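Long-range contact in putative cytoplasmic protein (Salmonella typhimurium LT2, PDB 2Q02), which is of unknown function but binds zinc in a xylose isomerase-like TIM barrel and may act as an isomerase: residues A209-K221 and A243-S255. Numbering follows the deposited sequence. Where two conformers were deposited one is given.
Sequences ALADEQRIMLSEK and AFEPFSSQLASWS. With ZN (zinc ion), chain E.
R215 bonds to a zinc ligand, E245, with its side chain and takes two backbone N-H groups on its carbonyl oxygen. NH2 of R215 gives a bent hydrogen bond to E245 OE1 (3.1 Å, 137°), part of a salt bridge. It meets that oxygen from above the carboxylate plane, and the two planar groups are nearly perpendicular (82°). E245 OE1 also binds zinc, at 2.1 Å. E139, D170 and H197 also bind this zinc, and R39 pairs with E245 OE2. The R215 chain bends at chi3 (66°), which brings the guanidinium over to E245 and beside the F247 ring. CD2 of F247 lies above the centre of the guanidinium, but the planes are inclined, so this is no parallel stack. NH1 forms a salt bridge with D212 OD1, in the guanidinium plane, and NE binds S199. These partners fix the rotation of the group.

R215 O accepts F247 N and S248 N, each at 3.0 Å, from opposite faces of the carbonyl plane. This pins the loop after strand 193-198 to the loop after strand 242-244, the last of the barrel. Nearer the solvent, the E213 carboxylate takes S249 N on the syn side of OE1 (3.0 Å). On the buried side, selenomethionine M217 bends at chi2 and chi3. This places SE of M217 3.8 Å from P246 CD and obliquely beside the F244 ring, a Met-aromatic contact. The CE methyl makes an off-centre CH-pi contact with that ring. L218 CD1 meets the edge of the F244 ring, and M217 CG the edge of W254.

R215 is thus a second-shell residue of the zinc site that also reaches D170. Its positive charge would probably offset part of the ligand carboxylates' negative charge and steady E245 OE1 toward the metal.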
loop_
_atom_site.group_PDB
_atom_site.type_symbol
_atom_site.label_atom_id
_atom_site.label_comp_id
_atom_site.label_asym_id
_atom_site.label_seq_id
_atom_site.Cartn_x
_atom_site.Cartn_y
_atom_site.Cartn_z
ATOM N N ALA A 209 -0.437 -4.513 20.634
ATOM C CA ALA A 209 -0.121 -3.099 20.913
ATOM C C ALA A 209 0.603 -2.345 19.786
ATOM O O ALA A 209 0.823 -1.118 19.887
ATOM C CB ALA A 209 0.688 -2.998 22.206
ATOM N N LEU A 210 0.967 -3.062 18.720
ATOM C CA LEU A 210 1.750 -2.481 17.617
ATOM C C LEU A 210 0.924 -1.459 16.845
ATOM O O LEU A 210 -0.288 -1.623 16.703
ATOM C CB LEU A 210 2.241 -3.570 16.659
ATOM C CG LEU A 210 3.398 -4.452 17.130
ATOM C CD1 LEU A 210 3.592 -5.601 16.180
ATOM C CD2 LEU A 210 4.694 -3.647 17.262
ATOM N N ALA A 211 1.590 -0.397 16.390
ATOM C CA ALA A 211 0.989 0.667 15.559
ATOM C C ALA A 211 1.945 1.034 14.416
ATOM O O ALA A 211 3.090 0.590 14.392
ATOM C CB ALA A 211 0.663 1.904 16.400
ATOM N N ASP A 212 1.462 1.835 13.472
ATOM C CA ASP A 212 2.254 2.248 12.310
ATOM C C ASP A 212 3.582 2.933 12.665
ATOM O O ASP A 212 4.553 2.814 11.911
ATOM C CB ASP A 212 1.438 3.159 11.394
ATOM C CG ASP A 212 0.306 2.424 10.695
ATOM O OD1 ASP A 212 0.384 1.199 10.531
ATOM O OD2 ASP A 212 -0.680 3.071 10.311
ATOM N N GLU A 213 3.635 3.611 13.807
ATOM C CA GLU A 213 4.870 4.274 14.270
ATOM C C GLU A 213 6.098 3.325 14.426
ATOM O O GLU A 213 7.235 3.781 14.417
ATOM C CB GLU A 213 4.579 5.025 15.589
ATOM C CG GLU A 213 5.779 5.518 16.388
ATOM C CD GLU A 213 6.720 6.420 15.600
ATOM O OE1 GLU A 213 6.243 7.047 14.631
ATOM O OE2 GLU A 213 7.931 6.505 15.959
ATOM N N GLN A 214 5.854 2.021 14.582
ATOM C CA GLN A 214 6.930 1.029 14.717
ATOM C C GLN A 214 7.412 0.504 13.366
ATOM O O GLN A 214 8.355 -0.278 13.306
ATOM C CB GLN A 214 6.467 -0.164 15.560
ATOM C CG GLN A 214 6.358 0.097 17.060
ATOM C CD GLN A 214 5.100 0.863 17.449
ATOM O OE1 GLN A 214 3.984 0.410 17.229
ATOM N NE2 GLN A 214 5.285 2.025 18.028
ATOM N N ARG A 215 6.769 0.923 12.286
ATOM C CA ARG A 215 7.044 0.344 10.989
ATOM C C ARG A 215 8.220 1.052 10.347
ATOM O O ARG A 215 8.120 2.219 9.939
ATOM C CB ARG A 215 5.809 0.389 10.083
ATOM C CG ARG A 215 4.703 -0.555 10.518
ATOM C CD ARG A 215 3.447 -0.290 9.781
ATOM N NE ARG A 215 3.592 -0.595 8.371
ATOM C CZ ARG A 215 2.614 -0.487 7.471
ATOM N NH1 ARG A 215 1.389 -0.078 7.826
ATOM N NH2 ARG A 215 2.867 -0.785 6.201
ATOM N N ILE A 216 9.332 0.325 10.272
ATOM C CA ILE A 216 10.556 0.810 9.640
ATOM C C ILE A 216 10.852 -0.030 8.375
ATOM O O ILE A 216 9.942 -0.378 7.645
ATOM C CB ILE A 216 11.721 0.863 10.660
ATOM C CG1 ILE A 216 12.079 -0.530 11.219
ATOM C CG2 ILE A 216 11.335 1.782 11.785
ATOM C CD1 ILE A 216 13.185 -0.495 12.277
HETATM N N MSE A 217 12.110 -0.321 8.094
HETATM C CA MSE A 217 12.461 -1.114 6.935
HETATM C C MSE A 217 12.949 -2.516 7.353
HETATM O O MSE A 217 12.924 -2.873 8.545
HETATM C CB MSE A 217 13.456 -0.326 6.076
HETATM C CG MSE A 217 12.784 0.867 5.383
HETATM SE SE MSE A 217 11.661 0.315 3.806
HETATM C CE MSE A 217 13.129 0.042 2.571
ATOM N N LEU A 218 13.334 -3.328 6.367
ATOM C CA LEU A 218 13.607 -4.747 6.611
ATOM C C LEU A 218 14.996 -4.946 7.169
ATOM O O LEU A 218 15.957 -4.426 6.629
ATOM C CB LEU A 218 13.411 -5.571 5.328
ATOM C CG LEU A 218 11.985 -5.482 4.744
ATOM C CD1 LEU A 218 11.802 -6.416 3.523
ATOM C CD2 LEU A 218 10.941 -5.773 5.803
ATOM N N SER A 219 15.094 -5.659 8.281
ATOM C CA SER A 219 16.392 -6.058 8.810
ATOM C C SER A 219 16.333 -7.526 9.230
ATOM O O SER A 219 15.284 -8.179 9.101
ATOM C CB SER A 219 16.796 -5.167 9.992
ATOM O OG SER A 219 16.179 -5.587 11.203
ATOM N N GLU A 220 17.459 -8.029 9.731
ATOM C CA GLU A 220 17.523 -9.345 10.368
ATOM C C GLU A 220 16.719 -9.382 11.665
ATOM O O GLU A 220 16.279 -10.443 12.094
ATOM C CB GLU A 220 18.979 -9.726 10.675
ATOM C CG GLU A 220 19.896 -9.842 9.450
ATOM C CD GLU A 220 19.450 -10.923 8.478
ATOM O OE1 GLU A 220 18.730 -11.845 8.918
ATOM O OE2 GLU A 220 19.815 -10.850 7.279
ATOM N N LYS A 221 16.526 -8.223 12.287
ATOM C CA LYS A 221 15.795 -8.152 13.549
ATOM C C LYS A 221 14.278 -8.046 13.353
ATOM O O LYS A 221 13.556 -7.988 14.350
ATOM C CB LYS A 221 16.321 -6.994 14.426
ATOM N N ALA A 243 6.073 -3.196 -2.784
ATOM C CA ALA A 243 6.264 -1.773 -2.504
ATOM C C ALA A 243 6.632 -1.629 -1.058
ATOM O O ALA A 243 5.959 -2.193 -0.208
ATOM C CB ALA A 243 4.981 -0.987 -2.780
ATOM N N PHE A 244 7.687 -0.855 -0.791
ATOM C CA PHE A 244 8.182 -0.610 0.554
ATOM C C PHE A 244 7.431 0.577 1.157
ATOM O O PHE A 244 7.409 1.655 0.558
ATOM C CB PHE A 244 9.700 -0.359 0.531
ATOM C CG PHE A 244 10.507 -1.600 0.242
ATOM C CD1 PHE A 244 10.644 -2.593 1.203
ATOM C CD2 PHE A 244 11.114 -1.786 -1.000
ATOM C CE1 PHE A 244 11.376 -3.754 0.934
ATOM C CE2 PHE A 244 11.875 -2.941 -1.272
ATOM C CZ PHE A 244 11.996 -3.926 -0.308
ATOM N N GLU A 245 6.795 0.354 2.320
ATOM C CA GLU A 245 5.918 1.352 2.963
ATOM C C GLU A 245 6.174 1.451 4.489
ATOM O O GLU A 245 5.369 1.017 5.300
ATOM C CB GLU A 245 4.426 1.068 2.659
ATOM C CG GLU A 245 3.454 2.161 3.168
ATOM C CD GLU A 245 1.989 1.722 3.218
ATOM O OE1 GLU A 245 1.703 0.575 3.617
ATOM O OE2 GLU A 245 1.098 2.531 2.884
ATOM N N PRO A 246 7.312 2.018 4.878
ATOM C CA PRO A 246 7.502 2.368 6.276
ATOM C C PRO A 246 6.698 3.620 6.703
ATOM O O PRO A 246 6.337 4.444 5.855
ATOM C CB PRO A 246 9.002 2.629 6.345
ATOM C CG PRO A 246 9.332 3.145 5.026
ATOM C CD PRO A 246 8.493 2.362 4.071
ATOM N N PHE A 247 6.426 3.743 8.011
ATOM C CA PHE A 247 5.640 4.870 8.588
ATOM C C PHE A 247 6.309 5.636 9.751
ATOM O O PHE A 247 5.880 6.745 10.096
ATOM C CB PHE A 247 4.316 4.343 9.136
ATOM C CG PHE A 247 3.232 4.276 8.142
ATOM C CD1 PHE A 247 2.422 5.378 7.914
ATOM C CD2 PHE A 247 2.984 3.092 7.452
ATOM C CE1 PHE A 247 1.393 5.324 6.983
ATOM C CE2 PHE A 247 1.952 3.013 6.531
ATOM C CZ PHE A 247 1.149 4.138 6.295
ATOM N N SER A 248 7.312 5.034 10.379
ATOM C CA SER A 248 7.903 5.603 11.596
ATOM C C SER A 248 8.357 7.058 11.465
ATOM O O SER A 248 8.791 7.493 10.404
ATOM C CB SER A 248 9.108 4.760 12.024
ATOM O OG SER A 248 9.829 5.414 13.041
ATOM N N SER A 249 8.287 7.797 12.561
ATOM C CA SER A 249 8.830 9.156 12.625
ATOM C C SER A 249 10.356 9.147 12.582
ATOM O O SER A 249 10.977 10.174 12.330
ATOM C CB SER A 249 8.356 9.869 13.896
ATOM O OG SER A 249 8.891 9.260 15.059
ATOM N N GLN A 250 10.963 7.991 12.856
ATOM C CA GLN A 250 12.424 7.832 12.698
ATOM C C GLN A 250 12.851 8.150 11.247
ATOM O O GLN A 250 13.989 8.527 10.997
ATOM C CB GLN A 250 12.865 6.388 12.998
ATOM C CG GLN A 250 12.872 5.909 14.470
ATOM C CD GLN A 250 13.218 4.398 14.565
ATOM O OE1 GLN A 250 14.309 3.958 14.150
ATOM N NE2 GLN A 250 12.272 3.604 15.075
ATOM N N LEU A 251 11.936 7.956 10.300
ATOM C CA LEU A 251 12.203 8.231 8.888
ATOM C C LEU A 251 12.614 9.676 8.619
ATOM O O LEU A 251 13.516 9.915 7.807
ATOM C CB LEU A 251 10.975 7.919 8.028
ATOM C CG LEU A 251 10.564 6.451 7.915
ATOM C CD1 LEU A 251 9.172 6.369 7.303
ATOM C CD2 LEU A 251 11.542 5.642 7.087
ATOM N N ALA A 252 11.946 10.624 9.276
ATOM C CA ALA A 252 12.223 12.057 9.076
ATOM C C ALA A 252 13.676 12.447 9.318
ATOM O O ALA A 252 14.140 13.440 8.785
ATOM C CB ALA A 252 11.321 12.903 9.962
ATOM N N SER A 253 14.389 11.669 10.127
ATOM C CA SER A 253 15.789 11.953 10.451
ATOM C C SER A 253 16.804 11.396 9.429
ATOM O O SER A 253 18.018 11.586 9.590
ATOM C CB SER A 253 16.114 11.403 11.849
ATOM O OG SER A 253 15.951 9.987 11.903
ATOM N N TRP A 254 16.305 10.720 8.395
ATOM C CA TRP A 254 17.149 10.061 7.375
ATOM C C TRP A 254 17.569 11.002 6.232
ATOM O O TRP A 254 16.719 11.645 5.606
ATOM C CB TRP A 254 16.384 8.883 6.745
ATOM C CG TRP A 254 16.070 7.715 7.657
ATOM C CD1 TRP A 254 16.250 7.642 9.000
ATOM C CD2 TRP A 254 15.506 6.463 7.261
ATOM N NE1 TRP A 254 15.847 6.415 9.469
ATOM C CE2 TRP A 254 15.385 5.674 8.418
ATOM C CE3 TRP A 254 15.096 5.928 6.032
ATOM C CZ2 TRP A 254 14.871 4.381 8.391
ATOM C CZ3 TRP A 254 14.578 4.647 6.006
ATOM C CH2 TRP A 254 14.473 3.884 7.179
ATOM N N SER A 255 18.866 11.049 5.929
ATOM C CA SER A 255 19.336 11.726 4.715
ATOM C C SER A 255 18.978 10.916 3.457
ATOM O O SER A 255 18.552 9.756 3.549
ATOM C CB SER A 255 20.842 11.949 4.778
ATOM O OG SER A 255 21.536 10.725 4.645
HETATM ZN ZN ZN E . -0.088 -0.569 3.390
#